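Long-range contacts in putative endo-1,4-beta-xylanase (Bacteroides thetaiotaomicron VPI-5482, PDB 5MSX), which probably hydrolyses O-glycosidic bonds as a family 43 glycoside hydrolase, with arabinofuranosidase action on plant pectin, and binds calcium: residues C[193-198]-C[213-218]; C[203-208]-C[261-266]. One frame throughout, in Å; residues are numbered along the deposited sequence. Where two conformers were deposited one is given.

Contacts 1 and 2 lie about 17 Å apart, centre to centre, in the family 43 catalytic domain and meet through one antiparallel sheet, where strands 203-207 and 210-217 are neighbours. Leu214 joins them: its N lies 2.9 Å from Ile203 O, a probable hydrogen bond, and its CD2 packs 4.0 Å from Val263 CG2. Contact 1 covers one end of strand 210-217 with the loop leading to Glu200, the predicted proton donor, about 3 Å from Tyr198 between side chains. Contact 2 joins this sheet to the next; nearest atoms of Gly261 and the side chain of Asp36, the predicted proton acceptor, are about 6 Å apart, and the Ile203 side chain lies about 6 Å from a bound calcium ion.

Contact 1: residues C[193-198]-C[213-218]; sequences TPRKEY and YLYTIG
The methyl group of Thr193 overlaps one face of the Tyr215 ring, a CH-pi contact in which CG2 lies 3.8 Å from the ring centroid and 25° off the normal. The pairing lies where the loop between two blades of the family 43 beta-propeller passes over strand 210-217. The methyl is offset toward the CE1 side of the rim, while Thr193 CB lies 3.3 Å from Tyr215 OH, which also faces Arg195 CB. With OG1 between its own N and carbonyl carbon (chi1 65°), Thr193 turns CG2 to the ring while OG1 donates to Arg195 O at 2.7 Å, bracing the loop from within. Replacing Tyr215 with an alanine would probably uncover the Thr193 methyl and open a gap beside Arg195 CB. The extended Arg195 side chain leaves the interface for a salt bridge with Asp244. In the conformer given for Ile217, Glu197 crosses it at about a right angle: chi1 (55°) sets CG between backbone N and carbonyl carbon, beside Ile217, and the bend at chi2 brings the carboxylate toward Ile217 CG2. No direct hydrogen bond spans the segments; two waters do this work near Tyr198, whose hydroxyl bonds to Glu200, the predicted proton donor. One water donates to both Tyr198 O and Gly218 O and accepts from Thr216 OG1, which is also hydrogen-bonded to Glu200 N. The other donates to Tyr198 O. It accepts from Gly218 N, at 2.8 Å.

Contact 2: residues C[203-208]-C[261-266]; sequences IFFKRK and GCVFHP. With EDO (1,2-ethanediol), chain V.
Val263 packs against both Ile203 and Phe205. Its CG1 sits over one face of the Phe205 ring, 4.1 Å from the centroid and 22° off the normal, a CH-pi contact displaced toward the CD1-CE1 side. CG2 meets Ile203 CG2 at 3.8 Å. The other branch of Ile203 runs to the strand backbone, where CD1 lies 3.5 Å from Cys262 CA, a tight carbon pair, and also touches Gly261 O. Val263 has CG1 anti to its N (chi1 171°), which carries that methyl over the ring and turns CG2 to Ile203 CG2 while still touching the ring's CE1. Around this apolar cluster, Leu214 packs on Ile203 and Phe205, and Tyr212 stacks with Phe205. Beyond the strand, an ethanediol, probably from the crystallisation liquor, accepts a hydrogen bond from His265 N at its O1 (3.1 Å, 167°) and gives one from O2 to His265 O. The strand axes run 9° from parallel but 6.9 Å apart, and no hydrogen bond crosses between them; each pairs instead within its own sheet, Phe205 with Tyr212 and Cys262 with Ala275. Side-chain packing between the innermost strands of successive blades is characteristic of the five-bladed beta-propeller of family 43.

Contact 1: residues C[193-198]-C[213-218]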
ATOM      1  N   THR C 193       6.816  -7.735 -31.108  1.00 23.07           N
ATOM      2  CA  THR C 193       7.690  -8.907 -31.203  1.00 24.38           C
ATOM      3  C   THR C 193       7.842  -9.339 -32.679  1.00 24.94           C
ATOM      4  O   THR C 193       6.943  -9.100 -33.477  1.00 22.81           O
ATOM      5  CB  THR C 193       7.111 -10.096 -30.382  1.00 24.02           C
ATOM      6  OG1 THR C 193       5.878 -10.530 -30.958  1.00 24.13           O
ATOM      7  CG2 THR C 193       6.878  -9.737 -28.884  1.00 21.66           C
ATOM      8  N   PRO C 194       8.956 -10.000 -33.039  1.00 25.23           N
ATOM      9  CA  PRO C 194       9.090 -10.420 -34.437  1.00 26.67           C
ATOM     10  C   PRO C 194       8.234 -11.628 -34.831  1.00 29.32           C
ATOM     11  O   PRO C 194       7.981 -11.831 -36.014  1.00 28.73           O
ATOM     12  CB  PRO C 194      10.587 -10.754 -34.557  1.00 26.09           C
ATOM     13  CG  PRO C 194      10.994 -11.091 -33.191  1.00 25.02           C
ATOM     14  CD  PRO C 194      10.220 -10.164 -32.309  1.00 25.35           C
ATOM     15  N   ARG C 195       7.794 -12.418 -33.854  1.00 31.72           N
ATOM     16  CA  ARG C 195       6.838 -13.504 -34.109  1.00 33.48           C
ATOM     17  C   ARG C 195       5.442 -13.043 -33.743  1.00 32.26           C
ATOM     18  O   ARG C 195       5.211 -12.614 -32.614  1.00 34.00           O
ATOM     19  CB  ARG C 195       7.294 -14.764 -33.376  1.00 33.00           C
ATOM     20  CG  ARG C 195       8.609 -15.233 -33.995  1.00 34.91           C
ATOM     21  CD  ARG C 195       9.301 -16.307 -33.222  1.00 34.98           C
ATOM     22  NE  ARG C 195      10.720 -16.420 -33.576  1.00 36.93           N
ATOM     23  CZ  ARG C 195      11.213 -16.959 -34.694  1.00 35.28           C
ATOM     24  NH1 ARG C 195      10.423 -17.477 -35.636  1.00 36.23           N
ATOM     25  NH2 ARG C 195      12.528 -17.000 -34.863  1.00 32.72           N
ATOM     26  N   LYS C 196       4.518 -13.126 -34.702  1.00 32.61           N
ATOM     27  CA  LYS C 196       3.243 -12.371 -34.678  1.00 34.77           C
ATOM     28  C   LYS C 196       1.968 -13.145 -34.282  1.00 34.44           C
ATOM     29  O   LYS C 196       0.890 -12.544 -34.119  1.00 39.66           O
ATOM     30  CB  LYS C 196       2.989 -11.741 -36.063  1.00 37.51           C
ATOM     31  CG  LYS C 196       4.175 -11.024 -36.706  1.00 41.11           C
ATOM     32  CD  LYS C 196       4.596  -9.794 -35.928  1.00 43.41           C
ATOM     33  CE  LYS C 196       5.741  -9.059 -36.609  1.00 47.12           C
ATOM     34  NZ  LYS C 196       6.079  -7.804 -35.870  1.00 49.90           N
ATOM     35  N   GLU C 197       2.068 -14.462 -34.149  1.00 31.79           N
ATOM     36  CA  GLU C 197       0.877 -15.296 -33.943  1.00 29.53           C
ATOM     37  C   GLU C 197       0.318 -15.206 -32.532  1.00 25.82           C
ATOM     38  O   GLU C 197       0.918 -14.571 -31.650  1.00 24.85           O
ATOM     39  CB  GLU C 197       1.132 -16.752 -34.365  1.00 35.73           C
ATOM     40  CG  GLU C 197       2.319 -17.477 -33.731  1.00 39.10           C
ATOM     41  CD  GLU C 197       3.633 -17.286 -34.495  1.00 42.16           C
ATOM     42  OE1 GLU C 197       4.255 -18.292 -34.918  1.00 47.77           O
ATOM     43  OE2 GLU C 197       4.047 -16.124 -34.687  1.00 42.51           O
ATOM     44  N   TYR C 198      -0.863 -15.785 -32.331  1.00 21.41           N
ATOM     45  CA  TYR C 198      -1.488 -15.823 -31.023  1.00 21.32           C
ATOM     46  C   TYR C 198      -0.490 -16.181 -29.904  1.00 21.30           C
ATOM     47  O   TYR C 198       0.214 -17.209 -29.972  1.00 19.16           O
ATOM     48  CB  TYR C 198      -2.638 -16.833 -30.990  1.00 20.93           C
ATOM     49  CG  TYR C 198      -3.227 -16.945 -29.609  1.00 22.74           C
ATOM     50  CD1 TYR C 198      -3.921 -15.887 -29.048  1.00 21.83           C
ATOM     51  CD2 TYR C 198      -3.024 -18.091 -28.826  1.00 24.07           C
ATOM     52  CE1 TYR C 198      -4.428 -15.955 -27.756  1.00 22.49           C
ATOM     53  CE2 TYR C 198      -3.520 -18.166 -27.533  1.00 24.33           C
ATOM     54  CZ  TYR C 198      -4.232 -17.105 -27.010  1.00 23.65           C
ATOM     55  OH  TYR C 198      -4.723 -17.201 -25.733  1.00 23.34           O
ATOM     56  N   TYR C 213      11.093 -10.181 -21.690  1.00 13.95           N
ATOM     57  CA  TYR C 213       9.704 -10.499 -21.958  1.00 13.93           C
ATOM     58  C   TYR C 213       9.633 -11.775 -22.802  1.00 14.36           C
ATOM     59  O   TYR C 213       9.965 -11.765 -23.980  1.00 13.57           O
ATOM     60  CB  TYR C 213       8.996  -9.341 -22.700  1.00 14.06           C
ATOM     61  CG  TYR C 213       7.581  -9.679 -23.001  1.00 13.33           C
ATOM     62  CD1 TYR C 213       6.666  -9.737 -21.989  1.00 13.39           C
ATOM     63  CD2 TYR C 213       7.166 -10.001 -24.295  1.00 13.72           C
ATOM     64  CE1 TYR C 213       5.376 -10.136 -22.219  1.00 14.10           C
ATOM     65  CE2 TYR C 213       5.857 -10.383 -24.548  1.00 13.26           C
ATOM     66  CZ  TYR C 213       4.969 -10.466 -23.506  1.00 13.98           C
ATOM     67  OH  TYR C 213       3.655 -10.818 -23.688  1.00 13.75           O
ATOM     68  N   LEU C 214       9.176 -12.850 -22.180  1.00 14.84           N
ATOM     69  CA  LEU C 214       9.007 -14.153 -22.822  1.00 15.41           C
ATOM     70  C   LEU C 214       7.530 -14.354 -23.064  1.00 14.80           C
ATOM     71  O   LEU C 214       6.721 -14.071 -22.174  1.00 15.88           O
ATOM     72  CB  LEU C 214       9.505 -15.294 -21.892  1.00 15.81           C
ATOM     73  CG  LEU C 214      11.013 -15.497 -21.673  1.00 16.15           C
ATOM     74  CD1 LEU C 214      11.710 -14.267 -21.137  1.00 16.31           C
ATOM     75  CD2 LEU C 214      11.207 -16.666 -20.716  1.00 16.52           C
ATOM     76  N   TYR C 215       7.192 -14.884 -24.235  1.00 14.25           N
ATOM     77  CA  TYR C 215       5.811 -15.038 -24.656  1.00 14.84           C
ATOM     78  C   TYR C 215       5.653 -16.363 -25.431  1.00 14.31           C
ATOM     79  O   TYR C 215       6.569 -16.790 -26.136  1.00 13.48           O
ATOM     80  CB  TYR C 215       5.413 -13.810 -25.491  1.00 15.40           C
ATOM     81  CG  TYR C 215       6.207 -13.618 -26.774  1.00 16.47           C
ATOM     82  CD1 TYR C 215       7.452 -13.007 -26.765  1.00 16.80           C
ATOM     83  CD2 TYR C 215       5.702 -14.051 -27.996  1.00 17.57           C
ATOM     84  CE1 TYR C 215       8.187 -12.864 -27.931  1.00 17.40           C
ATOM     85  CE2 TYR C 215       6.429 -13.898 -29.179  1.00 18.37           C
ATOM     86  CZ  TYR C 215       7.658 -13.313 -29.145  1.00 18.18           C
ATOM     87  OH  TYR C 215       8.370 -13.188 -30.317  1.00 18.01           O
ATOM     88  N   THR C 216       4.520 -17.028 -25.276  1.00 14.05           N
ATOM     89  CA  THR C 216       4.269 -18.265 -26.036  1.00 14.36           C
ATOM     90  C   THR C 216       3.824 -17.985 -27.444  1.00 15.30           C
ATOM     91  O   THR C 216       3.281 -16.907 -27.743  1.00 15.16           O
ATOM     92  CB  THR C 216       3.210 -19.216 -25.398  1.00 14.42           C
ATOM     93  OG1 THR C 216       1.861 -18.690 -25.537  1.00 13.50           O
ATOM     94  CG2 THR C 216       3.556 -19.499 -23.972  1.00 14.63           C
ATOM     95  N   ILE C 217       4.144 -18.952 -28.300  1.00 16.24           N
ATOM     96  CA  ILE C 217       3.684 -19.064 -29.672  0.50 17.65           C
ATOM     97  C   ILE C 217       3.149 -20.512 -29.866  1.00 18.47           C
ATOM     98  O   ILE C 217       3.682 -21.443 -29.265  1.00 17.81           O
ATOM     99  CB  ILE C 217       4.880 -18.763 -30.597  0.50 18.39           C
ATOM    100  CG1 ILE C 217       5.194 -17.261 -30.588  0.50 19.12           C
ATOM    101  CG2 ILE C 217       4.675 -19.255 -32.009  0.50 18.93           C
ATOM    102  CD1 ILE C 217       3.978 -16.366 -30.726  0.50 18.94           C
ATOM    103  N   GLY C 218       2.121 -20.692 -30.705  1.00 20.30           N
ATOM    104  CA  GLY C 218       1.538 -22.016 -30.960  1.00 18.94           C
ATOM    105  C   GLY C 218       0.704 -22.509 -29.802  1.00 19.99           C
ATOM    106  O   GLY C 218       0.308 -21.753 -28.910  1.00 20.19           O
TER
HETATM  107  O   HOH W   1       0.472 -19.396 -27.767  1.00 20.55           O
HETATM  108  O   HOH W   2       0.000 -19.164 -31.756  1.00 23.28           O

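Contact 2: residues C[203-208]-C[261-266]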
ATOM      1  N   ILE C 203       5.886 -14.297 -19.366  1.00 13.33           N
ATOM      2  CA  ILE C 203       6.819 -14.359 -18.265  1.00 13.78           C
ATOM      3  C   ILE C 203       7.630 -13.108 -18.390  1.00 14.01           C
ATOM      4  O   ILE C 203       8.054 -12.790 -19.484  1.00 14.04           O
ATOM      5  CB  ILE C 203       7.765 -15.599 -18.389  1.00 14.47           C
ATOM      6  CG1 ILE C 203       6.940 -16.898 -18.250  1.00 14.60           C
ATOM      7  CG2 ILE C 203       8.961 -15.519 -17.415  1.00 13.78           C
ATOM      8  CD1 ILE C 203       7.743 -18.165 -18.625  1.00 14.61           C
ATOM      9  N   PHE C 204       7.824 -12.394 -17.284  1.00 14.32           N
ATOM     10  CA  PHE C 204       8.635 -11.173 -17.277  1.00 14.92           C
ATOM     11  C   PHE C 204       9.539 -11.165 -16.057  1.00 15.27           C
ATOM     12  O   PHE C 204       9.103 -11.474 -14.923  1.00 14.09           O
ATOM     13  CB  PHE C 204       7.754  -9.917 -17.272  1.00 14.92           C
ATOM     14  CG  PHE C 204       8.529  -8.650 -17.443  1.00 16.41           C
ATOM     15  CD1 PHE C 204       9.075  -8.003 -16.338  1.00 17.10           C
ATOM     16  CD2 PHE C 204       8.736  -8.106 -18.709  1.00 16.11           C
ATOM     17  CE1 PHE C 204       9.807  -6.835 -16.488  1.00 16.97           C
ATOM     18  CE2 PHE C 204       9.471  -6.954 -18.868  1.00 17.49           C
ATOM     19  CZ  PHE C 204      10.007  -6.304 -17.745  1.00 17.44           C
ATOM     20  N   PHE C 205      10.799 -10.809 -16.290  1.00 15.99           N
ATOM     21  CA  PHE C 205      11.759 -10.621 -15.211  1.00 15.61           C
ATOM     22  C   PHE C 205      12.901  -9.684 -15.623  1.00 16.60           C
ATOM     23  O   PHE C 205      13.143  -9.425 -16.822  1.00 16.01           O
ATOM     24  CB  PHE C 205      12.302 -11.949 -14.692  1.00 15.57           C
ATOM     25  CG  PHE C 205      13.118 -12.694 -15.692  1.00 16.09           C
ATOM     26  CD1 PHE C 205      12.503 -13.544 -16.607  1.00 15.92           C
ATOM     27  CD2 PHE C 205      14.506 -12.548 -15.744  1.00 15.63           C
ATOM     28  CE1 PHE C 205      13.274 -14.232 -17.551  1.00 16.54           C
ATOM     29  CE2 PHE C 205      15.254 -13.215 -16.717  1.00 15.30           C
ATOM     30  CZ  PHE C 205      14.634 -14.040 -17.614  1.00 15.56           C
ATOM     31  N   LYS C 206      13.601  -9.196 -14.601  1.00 17.06           N
ATOM     32  CA  LYS C 206      14.708  -8.281 -14.762  1.00 18.57           C
ATOM     33  C   LYS C 206      15.971  -8.956 -14.215  1.00 19.40           C
ATOM     34  O   LYS C 206      15.957  -9.431 -13.095  1.00 20.25           O
ATOM     35  CB  LYS C 206      14.453  -6.999 -13.982  1.00 18.27           C
ATOM     36  CG  LYS C 206      15.502  -5.911 -14.206  1.00 19.98           C
ATOM     37  CD  LYS C 206      15.232  -4.698 -13.325  1.00 20.52           C
ATOM     38  CE  LYS C 206      15.957  -3.450 -13.823  1.00 20.37           C
ATOM     39  NZ  LYS C 206      15.497  -2.340 -12.958  1.00 20.92           N
ATOM     40  N   ARG C 207      17.056  -8.958 -14.986  1.00 19.33           N
ATOM     41  CA  ARG C 207      18.334  -9.479 -14.513  1.00 20.47           C
ATOM     42  C   ARG C 207      19.493  -8.584 -14.968  1.00 20.43           C
ATOM     43  O   ARG C 207      19.654  -8.351 -16.172  1.00 18.24           O
ATOM     44  CB  ARG C 207      18.551 -10.901 -15.025  1.00 21.40           C
ATOM     45  CG  ARG C 207      19.940 -11.483 -14.721  1.00 21.12           C
ATOM     46  CD  ARG C 207      20.046 -12.901 -15.222  1.00 20.96           C
ATOM     47  NE  ARG C 207      21.341 -13.546 -14.971  1.00 20.77           N
ATOM     48  CZ  ARG C 207      22.437 -13.369 -15.717  1.00 22.10           C
ATOM     49  NH1 ARG C 207      22.475 -12.514 -16.745  1.00 20.57           N
ATOM     50  NH2 ARG C 207      23.527 -14.055 -15.418  1.00 21.33           N
ATOM     51  N   LYS C 208      20.287  -8.100 -14.003  1.00 22.74           N
ATOM     52  CA  LYS C 208      21.469  -7.253 -14.287  1.00 23.29           C
ATOM     53  C   LYS C 208      21.150  -6.097 -15.218  1.00 22.87           C
ATOM     54  O   LYS C 208      21.809  -5.902 -16.223  1.00 24.22           O
ATOM     55  CB  LYS C 208      22.607  -8.112 -14.860  1.00 26.41           C
ATOM     56  CG  LYS C 208      23.079  -9.151 -13.864  1.00 28.63           C
ATOM     57  CD  LYS C 208      24.169 -10.047 -14.403  1.00 32.56           C
ATOM     58  CE  LYS C 208      24.576 -11.036 -13.318  1.00 36.58           C
ATOM     59  NZ  LYS C 208      25.881 -11.699 -13.595  1.00 39.82           N
ATOM     60  N   GLY C 261       4.689 -21.684 -18.613  1.00 13.83           N
ATOM     61  CA  GLY C 261       5.249 -21.895 -17.287  1.00 14.74           C
ATOM     62  C   GLY C 261       5.762 -20.621 -16.666  1.00 15.32           C
ATOM     63  O   GLY C 261       5.069 -19.607 -16.693  1.00 15.37           O
ATOM     64  N   CYS C 262       6.957 -20.662 -16.080  1.00 16.01           N
ATOM     65  CA  CYS C 262       7.508 -19.470 -15.430  1.00 15.94           C
ATOM     66  C   CYS C 262       9.023 -19.543 -15.439  1.00 16.15           C
ATOM     67  O   CYS C 262       9.606 -20.569 -15.845  1.00 15.59           O
ATOM     68  CB  CYS C 262       7.015 -19.338 -13.998  1.00 16.46           C
ATOM     69  SG  CYS C 262       7.611 -20.684 -12.946  1.00 20.38           S
ATOM     70  N   VAL C 263       9.628 -18.447 -14.999  1.00 16.12           N
ATOM     71  CA  VAL C 263      11.040 -18.344 -14.641  1.00 16.79           C
ATOM     72  C   VAL C 263      11.165 -17.959 -13.171  1.00 17.65           C
ATOM     73  O   VAL C 263      10.408 -17.143 -12.652  1.00 16.89           O
ATOM     74  CB  VAL C 263      11.823 -17.350 -15.560  1.00 15.87           C
ATOM     75  CG1 VAL C 263      13.246 -17.073 -15.052  1.00 15.59           C
ATOM     76  CG2 VAL C 263      11.888 -17.916 -16.976  1.00 16.05           C
ATOM     77  N   PHE C 264      12.122 -18.577 -12.489  1.00 18.67           N
ATOM     78  CA  PHE C 264      12.412 -18.240 -11.114  1.00 20.08           C
ATOM     79  C   PHE C 264      13.898 -18.469 -10.779  1.00 19.63           C
ATOM     80  O   PHE C 264      14.601 -19.197 -11.471  1.00 18.80           O
ATOM     81  CB  PHE C 264      11.497 -19.023 -10.143  1.00 20.66           C
ATOM     82  CG  PHE C 264      11.846 -20.469 -10.026  1.00 22.12           C
ATOM     83  CD1 PHE C 264      11.366 -21.381 -10.934  1.00 24.15           C
ATOM     84  CD2 PHE C 264      12.705 -20.907  -9.013  1.00 24.66           C
ATOM     85  CE1 PHE C 264      11.710 -22.734 -10.838  1.00 26.12           C
ATOM     86  CE2 PHE C 264      13.077 -22.243  -8.906  1.00 24.75           C
ATOM     87  CZ  PHE C 264      12.578 -23.160  -9.817  1.00 25.89           C
ATOM     88  N   HIS C 265      14.336 -17.827  -9.702  1.00 21.60           N
ATOM     89  CA  HIS C 265      15.630 -18.062  -9.121  1.00 24.97           C
ATOM     90  C   HIS C 265      15.464 -18.094  -7.607  1.00 24.95           C
ATOM     91  O   HIS C 265      14.770 -17.259  -7.068  1.00 24.89           O
ATOM     92  CB  HIS C 265      16.645 -16.991  -9.572  1.00 26.95           C
ATOM     93  CG  HIS C 265      16.398 -15.617  -9.039  1.00 28.15           C
ATOM     94  ND1 HIS C 265      17.005 -15.145  -7.893  1.00 32.39           N
ATOM     95  CD2 HIS C 265      15.692 -14.577  -9.539  1.00 30.23           C
ATOM     96  CE1 HIS C 265      16.649 -13.890  -7.684  1.00 29.83           C
ATOM     97  NE2 HIS C 265      15.855 -13.520  -8.669  1.00 31.17           N
ATOM     98  N   PRO C 266      16.075 -19.079  -6.931  1.00 26.20           N
ATOM     99  CA  PRO C 266      16.076 -19.069  -5.461  1.00 29.29           C
ATOM    100  C   PRO C 266      16.680 -17.767  -4.922  1.00 30.24           C
ATOM    101  O   PRO C 266      17.671 -17.288  -5.458  1.00 28.23           O
ATOM    102  CB  PRO C 266      16.965 -20.260  -5.092  1.00 27.35           C
ATOM    103  CG  PRO C 266      16.866 -21.176  -6.267  1.00 28.69           C
ATOM    104  CD  PRO C 266      16.694 -20.296  -7.475  1.00 27.21           C
TER
HETATM  105  C1  EDO V 504      11.011 -15.479  -8.139  1.00 33.81           C
HETATM  106  O1  EDO V 504      12.271 -15.755  -8.781  1.00 33.89           O
HETATM  107  C2  EDO V 504      11.062 -15.811  -6.663  1.00 32.98           C
HETATM  108  O2  EDO V 504      11.796 -17.018  -6.420  1.00 31.42           O